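Local coordinates for hypothetical protein SA0798 (Staphylococcus aureus subsp. aureus N315, PDB 1XG8) that is of unknown function but belongs to the DUF1462 family of the thioredoxin clan and has a topology like that of the smaller thioredoxin-fold proteins, at residues Pro37-Lys42 against Phe48-Ile53; Leu67-Arg72 against Leu82-Asp87. One frame throughout, in Å; residues are numbered along the deposited sequence.

Contact 1. Residues Pro37-Lys42 against Phe48-Ile53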
ATOM      1  N   PRO A  37      -4.628  -6.016  -9.831  1.00 33.57           N
ATOM      2  CA  PRO A  37      -4.319  -6.629 -11.128  1.00 33.03           C
ATOM      3  C   PRO A  37      -2.846  -6.498 -11.453  1.00 32.52           C
ATOM      4  O   PRO A  37      -2.232  -7.417 -11.968  1.00 33.44           O
ATOM      5  CB  PRO A  37      -5.183  -5.839 -12.107  1.00 32.46           C
ATOM      6  CG  PRO A  37      -6.313  -5.379 -11.270  1.00 32.56           C
ATOM      7  CD  PRO A  37      -5.618  -4.944 -10.002  1.00 33.09           C
ATOM      8  N   LEU A  38      -2.292  -5.332 -11.154  1.00 33.04           N
ATOM      9  CA  LEU A  38      -0.885  -5.055 -11.396  1.00 31.97           C
ATOM     10  C   LEU A  38       0.009  -6.182 -10.885  1.00 32.77           C
ATOM     11  O   LEU A  38       0.783  -6.766 -11.635  1.00 31.43           O
ATOM     12  CB  LEU A  38      -0.494  -3.756 -10.694  1.00 32.23           C
ATOM     13  CG  LEU A  38       0.957  -3.294 -10.835  1.00 30.98           C
ATOM     14  CD1 LEU A  38       1.198  -2.825 -12.260  1.00 31.02           C
ATOM     15  CD2 LEU A  38       1.242  -2.173  -9.839  1.00 31.61           C
ATOM     16  N   LEU A  39      -0.102  -6.483  -9.597  1.00 33.42           N
ATOM     17  CA  LEU A  39       0.723  -7.513  -8.988  1.00 33.50           C
ATOM     18  C   LEU A  39       0.407  -8.913  -9.494  1.00 35.68           C
ATOM     19  O   LEU A  39       1.315  -9.731  -9.675  1.00 36.52           O
ATOM     20  CB  LEU A  39       0.580  -7.458  -7.471  1.00 30.00           C
ATOM     21  CG  LEU A  39       0.893  -6.098  -6.861  1.00 27.12           C
ATOM     22  CD1 LEU A  39       0.864  -6.225  -5.353  1.00 25.50           C
ATOM     23  CD2 LEU A  39       2.251  -5.607  -7.336  1.00 24.12           C
ATOM     24  N   LYS A  40      -0.874  -9.191  -9.718  1.00 37.44           N
ATOM     25  CA  LYS A  40      -1.288 -10.498 -10.218  1.00 39.64           C
ATOM     26  C   LYS A  40      -0.648 -10.768 -11.580  1.00 39.39           C
ATOM     27  O   LYS A  40      -0.412 -11.917 -11.959  1.00 39.20           O
ATOM     28  CB  LYS A  40      -2.811 -10.556 -10.355  1.00 43.18           C
ATOM     29  CG  LYS A  40      -3.312 -11.797 -11.095  1.00 47.37           C
ATOM     30  CD  LYS A  40      -4.815 -11.753 -11.341  1.00 50.91           C
ATOM     31  CE  LYS A  40      -5.214 -10.526 -12.150  1.00 53.13           C
ATOM     32  NZ  LYS A  40      -4.442 -10.432 -13.424  1.00 54.89           N
ATOM     33  N   ARG A  41      -0.357  -9.694 -12.304  1.00 38.68           N
ATOM     34  CA  ARG A  41       0.235  -9.788 -13.630  1.00 38.79           C
ATOM     35  C   ARG A  41       1.763  -9.818 -13.642  1.00 38.24           C
ATOM     36  O   ARG A  41       2.368 -10.612 -14.359  1.00 37.81           O
ATOM     37  CB  ARG A  41      -0.278  -8.628 -14.481  1.00 39.86           C
ATOM     38  CG  ARG A  41       0.407  -8.443 -15.820  1.00 42.46           C
ATOM     39  CD  ARG A  41      -0.402  -7.481 -16.668  1.00 45.04           C
ATOM     40  NE  ARG A  41      -0.718  -6.245 -15.953  1.00 47.58           N
ATOM     41  CZ  ARG A  41      -1.923  -5.674 -15.933  1.00 49.25           C
ATOM     42  NH1 ARG A  41      -2.936  -6.227 -16.589  1.00 49.93           N
ATOM     43  NH2 ARG A  41      -2.115  -4.545 -15.260  1.00 49.07           N
ATOM     44  N   LYS A  42       2.387  -8.959 -12.847  1.00 37.49           N
ATOM     45  CA  LYS A  42       3.841  -8.896 -12.795  1.00 35.82           C
ATOM     46  C   LYS A  42       4.465  -9.956 -11.896  1.00 34.00           C
ATOM     47  O   LYS A  42       5.591 -10.388 -12.141  1.00 33.16           O
ATOM     48  CB  LYS A  42       4.280  -7.502 -12.351  1.00 37.90           C
ATOM     49  CG  LYS A  42       3.832  -6.416 -13.313  1.00 39.63           C
ATOM     50  CD  LYS A  42       4.309  -5.053 -12.878  1.00 41.67           C
ATOM     51  CE  LYS A  42       4.256  -4.074 -14.038  1.00 43.32           C
ATOM     52  NZ  LYS A  42       5.222  -4.447 -15.110  1.00 44.18           N
ATOM     53  N   PHE A  48      -0.692 -12.550  -2.744  1.00 26.72           N
ATOM     54  CA  PHE A  48      -0.930 -11.319  -2.009  1.00 27.92           C
ATOM     55  C   PHE A  48      -2.341 -11.353  -1.481  1.00 28.79           C
ATOM     56  O   PHE A  48      -3.222 -11.939  -2.094  1.00 29.67           O
ATOM     57  CB  PHE A  48      -0.804 -10.098  -2.935  1.00 27.04           C
ATOM     58  CG  PHE A  48       0.576  -9.884  -3.486  1.00 25.90           C
ATOM     59  CD1 PHE A  48       1.579  -9.340  -2.693  1.00 25.28           C
ATOM     60  CD2 PHE A  48       0.881 -10.244  -4.794  1.00 24.22           C
ATOM     61  CE1 PHE A  48       2.862  -9.165  -3.198  1.00 23.26           C
ATOM     62  CE2 PHE A  48       2.160 -10.071  -5.303  1.00 22.08           C
ATOM     63  CZ  PHE A  48       3.147  -9.533  -4.505  1.00 21.85           C
ATOM     64  N   LYS A  49      -2.548 -10.726  -0.335  1.00 30.08           N
ATOM     65  CA  LYS A  49      -3.873 -10.625   0.259  1.00 32.30           C
ATOM     66  C   LYS A  49      -4.044  -9.118   0.421  1.00 31.32           C
ATOM     67  O   LYS A  49      -3.174  -8.450   0.979  1.00 32.16           O
ATOM     68  CB  LYS A  49      -3.930 -11.347   1.615  1.00 33.83           C
ATOM     69  CG  LYS A  49      -2.850 -10.928   2.605  1.00 37.96           C
ATOM     70  CD  LYS A  49      -2.956 -11.684   3.926  1.00 40.18           C
ATOM     71  CE  LYS A  49      -2.801 -13.185   3.719  1.00 42.42           C
ATOM     72  NZ  LYS A  49      -2.843 -13.935   5.012  1.00 44.48           N
ATOM     73  N   TYR A  50      -5.149  -8.579  -0.082  1.00 30.81           N
ATOM     74  CA  TYR A  50      -5.371  -7.138  -0.018  1.00 29.27           C
ATOM     75  C   TYR A  50      -6.381  -6.657   1.010  1.00 28.31           C
ATOM     76  O   TYR A  50      -7.393  -7.304   1.263  1.00 27.70           O
ATOM     77  CB  TYR A  50      -5.770  -6.618  -1.404  1.00 28.49           C
ATOM     78  CG  TYR A  50      -4.779  -6.987  -2.481  1.00 29.25           C
ATOM     79  CD1 TYR A  50      -4.714  -8.289  -2.971  1.00 29.49           C
ATOM     80  CD2 TYR A  50      -3.878  -6.046  -2.986  1.00 29.01           C
ATOM     81  CE1 TYR A  50      -3.776  -8.652  -3.938  1.00 29.41           C
ATOM     82  CE2 TYR A  50      -2.934  -6.400  -3.955  1.00 29.09           C
ATOM     83  CZ  TYR A  50      -2.891  -7.707  -4.423  1.00 28.99           C
ATOM     84  OH  TYR A  50      -1.957  -8.077  -5.361  1.00 28.89           O
ATOM     85  N   THR A  51      -6.092  -5.505   1.599  1.00 26.89           N
ATOM     86  CA  THR A  51      -6.977  -4.909   2.583  1.00 27.01           C
ATOM     87  C   THR A  51      -7.002  -3.399   2.421  1.00 26.63           C
ATOM     88  O   THR A  51      -5.976  -2.770   2.166  1.00 26.69           O
ATOM     89  CB  THR A  51      -6.533  -5.223   4.024  1.00 27.37           C
ATOM     90  OG1 THR A  51      -6.509  -6.640   4.224  1.00 28.01           O
ATOM     91  CG2 THR A  51      -7.498  -4.586   5.023  1.00 25.70           C
ATOM     92  N   TYR A  52      -8.188  -2.827   2.567  1.00 26.51           N
ATOM     93  CA  TYR A  52      -8.359  -1.390   2.456  1.00 27.29           C
ATOM     94  C   TYR A  52      -8.847  -0.865   3.790  1.00 27.17           C
ATOM     95  O   TYR A  52      -9.821  -1.363   4.354  1.00 25.62           O
ATOM     96  CB  TYR A  52      -9.374  -1.044   1.368  1.00 28.83           C
ATOM     97  CG  TYR A  52      -9.744   0.430   1.314  1.00 31.84           C
ATOM     98  CD1 TYR A  52      -8.811   1.397   0.936  1.00 30.89           C
ATOM     99  CD2 TYR A  52     -11.040   0.852   1.628  1.00 32.77           C
ATOM    100  CE1 TYR A  52      -9.161   2.744   0.869  1.00 31.99           C
ATOM    101  CE2 TYR A  52     -11.399   2.198   1.563  1.00 33.41           C
ATOM    102  CZ  TYR A  52     -10.456   3.136   1.182  1.00 33.04           C
ATOM    103  OH  TYR A  52     -10.823   4.460   1.102  1.00 32.43           O
ATOM    104  N   ILE A  53      -8.151   0.145   4.289  1.00 27.32           N
ATOM    105  CA  ILE A  53      -8.492   0.753   5.558  1.00 28.08           C
ATOM    106  C   ILE A  53      -8.813   2.236   5.406  1.00 28.96           C
ATOM    107  O   ILE A  53      -7.945   3.056   5.094  1.00 28.57           O
ATOM    108  CB  ILE A  53      -7.347   0.559   6.570  1.00 27.12           C
ATOM    109  CG1 ILE A  53      -7.265  -0.920   6.947  1.00 25.45           C
ATOM    110  CG2 ILE A  53      -7.560   1.440   7.794  1.00 26.76           C
ATOM    111  CD1 ILE A  53      -6.094  -1.252   7.822  1.00 26.80           C
TER
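Tyr-50 OH rests against Leu-39 at two points, 3.4 Å from Leu-39 CB and 3.4 Å from Leu-39 CD1. Both neighbours are carbon, so across these segments the hydroxyl oxygen makes a van der Waals contact and no polar bond. The two side chains meet at a slant, and Leu-39 CD1 is 4.1 Å from Tyr-50 CE2. The same methyl stands in a different relation to Phe-48. Leu-39 CD1 lies 3.9 Å from the centroid of the Phe-48 ring and 3° off its normal, a well-centred CH-pi contact, while Leu-39 CB comes within 3.7 Å of Phe-48 CE2. These residues belong to the beta-alpha-beta unit formed by strand 8-14, helix 28-42 and strand 48-54, whose two strands run parallel; backbone hydrogen bonds pair Lys-49 and Thr-51 with Val-10 and so join them directly. The reach of Leu-39 follows from its torsions: CG is anti to the carbonyl carbon (chi1 -55°) and CD1 is anti to CA (chi2 -174°), which extends that methyl so that it touches both aromatic residues. Ile-100 and Ile-104 of helix 97-110 touch Leu-39 and Phe-48 respectively.

Contact 2. Residues Leu67-Arg72 against Leu82-Asp87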
ATOM      1  N   LEU A  67      -2.814   1.267  13.127  1.00 34.10           N
ATOM      2  CA  LEU A  67      -2.910   2.461  13.942  1.00 34.80           C
ATOM      3  C   LEU A  67      -1.653   3.313  13.813  1.00 33.34           C
ATOM      4  O   LEU A  67      -1.725   4.538  13.784  1.00 32.33           O
ATOM      5  CB  LEU A  67      -3.164   2.059  15.400  1.00 36.08           C
ATOM      6  CG  LEU A  67      -3.508   3.218  16.330  1.00 37.12           C
ATOM      7  CD1 LEU A  67      -2.230   3.910  16.761  1.00 39.54           C
ATOM      8  CD2 LEU A  67      -4.450   4.200  15.619  1.00 36.85           C
ATOM      9  N   GLN A  68      -0.505   2.656  13.719  1.00 33.57           N
ATOM     10  CA  GLN A  68       0.769   3.345  13.585  1.00 33.70           C
ATOM     11  C   GLN A  68       0.869   4.182  12.315  1.00 32.62           C
ATOM     12  O   GLN A  68       1.365   5.309  12.353  1.00 32.41           O
ATOM     13  CB  GLN A  68       1.911   2.337  13.624  1.00 36.76           C
ATOM     14  CG  GLN A  68       3.231   2.882  13.111  1.00 41.83           C
ATOM     15  CD  GLN A  68       4.400   2.022  13.538  1.00 45.10           C
ATOM     16  OE1 GLN A  68       4.776   2.014  14.717  1.00 46.15           O
ATOM     17  NE2 GLN A  68       4.973   1.275  12.590  1.00 44.72           N
ATOM     18  N   PHE A  69       0.417   3.635  11.188  1.00 29.79           N
ATOM     19  CA  PHE A  69       0.458   4.372   9.922  1.00 28.60           C
ATOM     20  C   PHE A  69      -0.651   5.429   9.854  1.00 28.75           C
ATOM     21  O   PHE A  69      -0.432   6.552   9.379  1.00 27.81           O
ATOM     22  CB  PHE A  69       0.318   3.410   8.743  1.00 27.06           C
ATOM     23  CG  PHE A  69       1.554   2.616   8.466  1.00 25.60           C
ATOM     24  CD1 PHE A  69       2.714   3.250   8.029  1.00 24.16           C
ATOM     25  CD2 PHE A  69       1.559   1.237   8.624  1.00 24.56           C
ATOM     26  CE1 PHE A  69       3.858   2.523   7.752  1.00 23.53           C
ATOM     27  CE2 PHE A  69       2.700   0.497   8.350  1.00 24.35           C
ATOM     28  CZ  PHE A  69       3.852   1.142   7.911  1.00 24.07           C
ATOM     29  N   ILE A  70      -1.838   5.054  10.331  1.00 28.22           N
ATOM     30  CA  ILE A  70      -2.984   5.952  10.344  1.00 29.01           C
ATOM     31  C   ILE A  70      -2.644   7.212  11.136  1.00 30.98           C
ATOM     32  O   ILE A  70      -3.111   8.303  10.815  1.00 30.67           O
ATOM     33  CB  ILE A  70      -4.206   5.274  10.975  1.00 27.26           C
ATOM     34  CG1 ILE A  70      -4.619   4.069  10.126  1.00 24.33           C
ATOM     35  CG2 ILE A  70      -5.348   6.279  11.096  1.00 27.44           C
ATOM     36  CD1 ILE A  70      -5.794   3.292  10.672  1.00 22.55           C
ATOM     37  N   GLU A  71      -1.819   7.049  12.165  1.00 33.09           N
ATOM     38  CA  GLU A  71      -1.398   8.164  13.003  1.00 35.13           C
ATOM     39  C   GLU A  71      -0.545   9.153  12.199  1.00 34.18           C
ATOM     40  O   GLU A  71      -0.747  10.369  12.268  1.00 33.09           O
ATOM     41  CB  GLU A  71      -0.592   7.642  14.203  1.00 39.13           C
ATOM     42  CG  GLU A  71      -1.375   6.757  15.186  1.00 45.35           C
ATOM     43  CD  GLU A  71      -1.959   7.518  16.387  1.00 50.85           C
ATOM     44  OE1 GLU A  71      -2.669   6.886  17.210  1.00 52.21           O
ATOM     45  OE2 GLU A  71      -1.709   8.741  16.516  1.00 52.91           O
ATOM     46  N   ARG A  72       0.402   8.626  11.427  1.00 33.42           N
ATOM     47  CA  ARG A  72       1.293   9.463  10.622  1.00 32.40           C
ATOM     48  C   ARG A  72       0.529  10.209   9.542  1.00 30.81           C
ATOM     49  O   ARG A  72       0.900  11.311   9.148  1.00 29.19           O
ATOM     50  CB  ARG A  72       2.366   8.593   9.981  1.00 33.15           C
ATOM     51  CG  ARG A  72       2.691   7.402  10.834  1.00 35.79           C
ATOM     52  CD  ARG A  72       3.823   6.593  10.266  1.00 38.10           C
ATOM     53  NE  ARG A  72       5.061   7.355  10.253  1.00 38.50           N
ATOM     54  CZ  ARG A  72       6.250   6.810  10.042  1.00 38.77           C
ATOM     55  NH1 ARG A  72       6.335   5.505   9.832  1.00 39.10           N
ATOM     56  NH2 ARG A  72       7.343   7.562  10.050  1.00 39.34           N
ATOM     57  N   LEU A  82      -1.873   5.293   1.099  1.00 19.52           N
ATOM     58  CA  LEU A  82      -0.611   4.828   1.658  1.00 19.73           C
ATOM     59  C   LEU A  82      -0.603   3.324   1.411  1.00 17.92           C
ATOM     60  O   LEU A  82      -1.576   2.633   1.720  1.00 16.68           O
ATOM     61  CB  LEU A  82      -0.521   5.108   3.161  1.00 21.70           C
ATOM     62  CG  LEU A  82       0.671   4.475   3.903  1.00 24.03           C
ATOM     63  CD1 LEU A  82       1.975   5.142   3.508  1.00 25.58           C
ATOM     64  CD2 LEU A  82       0.459   4.621   5.401  1.00 26.70           C
ATOM     65  N   ILE A  83       0.481   2.828   0.828  1.00 15.62           N
ATOM     66  CA  ILE A  83       0.602   1.410   0.552  1.00 14.99           C
ATOM     67  C   ILE A  83       1.644   0.783   1.461  1.00 15.29           C
ATOM     68  O   ILE A  83       2.727   1.341   1.643  1.00 14.49           O
ATOM     69  CB  ILE A  83       1.049   1.145  -0.913  1.00 15.73           C
ATOM     70  CG1 ILE A  83       0.050   1.762  -1.892  1.00 15.47           C
ATOM     71  CG2 ILE A  83       1.166  -0.354  -1.153  1.00 13.93           C
ATOM     72  CD1 ILE A  83       0.223   1.325  -3.333  1.00 12.63           C
ATOM     73  N   THR A  84       1.309  -0.356   2.058  1.00 14.85           N
ATOM     74  CA  THR A  84       2.269  -1.074   2.892  1.00 16.17           C
ATOM     75  C   THR A  84       2.167  -2.546   2.536  1.00 16.84           C
ATOM     76  O   THR A  84       1.094  -3.029   2.177  1.00 17.92           O
ATOM     77  CB  THR A  84       2.017  -0.932   4.424  1.00 15.17           C
ATOM     78  OG1 THR A  84       0.755  -1.507   4.757  1.00 17.21           O
ATOM     79  CG2 THR A  84       2.061   0.524   4.857  1.00 15.61           C
ATOM     80  N   MET A  85       3.291  -3.250   2.595  1.00 18.64           N
ATOM     81  CA  MET A  85       3.312  -4.684   2.304  1.00 19.87           C
ATOM     82  C   MET A  85       4.007  -5.370   3.464  1.00 20.47           C
ATOM     83  O   MET A  85       5.189  -5.139   3.717  1.00 18.60           O
ATOM     84  CB  MET A  85       4.054  -4.991   1.006  1.00 20.39           C
ATOM     85  CG  MET A  85       4.110  -6.492   0.708  1.00 24.43           C
ATOM     86  SD  MET A  85       4.840  -6.907  -0.890  1.00 26.18           S
ATOM     87  CE  MET A  85       6.559  -6.627  -0.557  1.00 27.24           C
ATOM     88  N   ASN A  86       3.250  -6.198   4.174  1.00 21.30           N
ATOM     89  CA  ASN A  86       3.766  -6.900   5.336  1.00 23.04           C
ATOM     90  C   ASN A  86       4.152  -5.874   6.398  1.00 23.31           C
ATOM     91  O   ASN A  86       5.156  -6.022   7.095  1.00 21.35           O
ATOM     92  CB  ASN A  86       4.958  -7.772   4.932  1.00 24.97           C
ATOM     93  CG  ASN A  86       4.538  -8.970   4.086  1.00 27.06           C
ATOM     94  OD1 ASN A  86       5.310  -9.467   3.265  1.00 27.67           O
ATOM     95  ND2 ASN A  86       3.310  -9.444   4.294  1.00 23.77           N
ATOM     96  N   ASP A  87       3.329  -4.827   6.500  1.00 24.22           N
ATOM     97  CA  ASP A  87       3.520  -3.743   7.465  1.00 26.51           C
ATOM     98  C   ASP A  87       4.708  -2.833   7.219  1.00 25.98           C
ATOM     99  O   ASP A  87       5.060  -2.033   8.084  1.00 26.17           O
ATOM    100  CB  ASP A  87       3.620  -4.296   8.885  1.00 28.18           C
ATOM    101  CG  ASP A  87       2.281  -4.715   9.436  1.00 31.72           C
ATOM    102  OD1 ASP A  87       1.372  -3.858   9.502  1.00 35.82           O
ATOM    103  OD2 ASP A  87       2.135  -5.899   9.805  1.00 33.35           O
TER
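Phe-69 meets Leu-82, Thr-84 and Asp-87 through three kinds of contact. The first is CH-pi. Thr-84 CG2 lies 3.6 Å from the centroid of the Phe-69 ring and 17° off its normal, so the methyl sits over the face but displaced toward the rim; its nearest ring atoms are Phe-69 CE2 and CZ. On Thr-84, CG2 is anti to the carbonyl carbon, which presents the methyl rather than OG1 to the ring as the two side chains approach from opposite directions.

The second kind is aliphatic. Leu-82 CD2 packs 3.6 Å from Phe-69 CB and 3.7 Å from Phe-69 CD1, against the base of the aromatic side chain and the near part of its ring, and the two side chains cross at roughly a right angle.

The third pairs a carbonyl with the ring rim. Asp-87 O lies in the ring plane, 3.4 Å from Phe-69 CZ and 3.5 Å from Phe-69 CE2, where the partly positive C-H edge would favour an oxygen. Asn-86 and Asp-87 both have positive phi (63° and 69°), as in a type I' turn, the two-residue loop of a beta hairpin, and this reversal brings the Asp-87 carbonyl back to the ring.

Thr-84 also touches Val-11 and Tyr-13 of strand 8-14, whereas Met-85, next along the strand, packs on Phe-103 and Ile-104 of helix 97-110. Helix 64-74 thus covers one face of the sheet through Phe-69 while helix 97-110 lies on the other, the alpha/beta/alpha layering of the thioredoxin fold, here with the beta hairpin 82-85/88-92 at the sheet edge.

From the N terminus, strand 8-14 leads into helix 28-42, and contact 1 closes a short loop where the end of that helix turns back into strand 48-54. Contact 2 closes a later loop; the two follow in series and neither encloses nor crosses the other. Their centres are about 16 Å apart, on opposite sides of the chain's centre, yet both reach the same sheet, which has strand 8-14 between 48-54 and 82-85. Two packing contacts join them directly: Phe-48 CE1 lies 3.8 Å from Met-85 SD, and Ile-53 CG2 lies 3.9 Å from Ile-70 CD1. Contact 1 fixes helix 28-42 to edge strand 48-54 and contact 2 fixes helix 64-74 to strand 82-85, on opposite faces of the sheet.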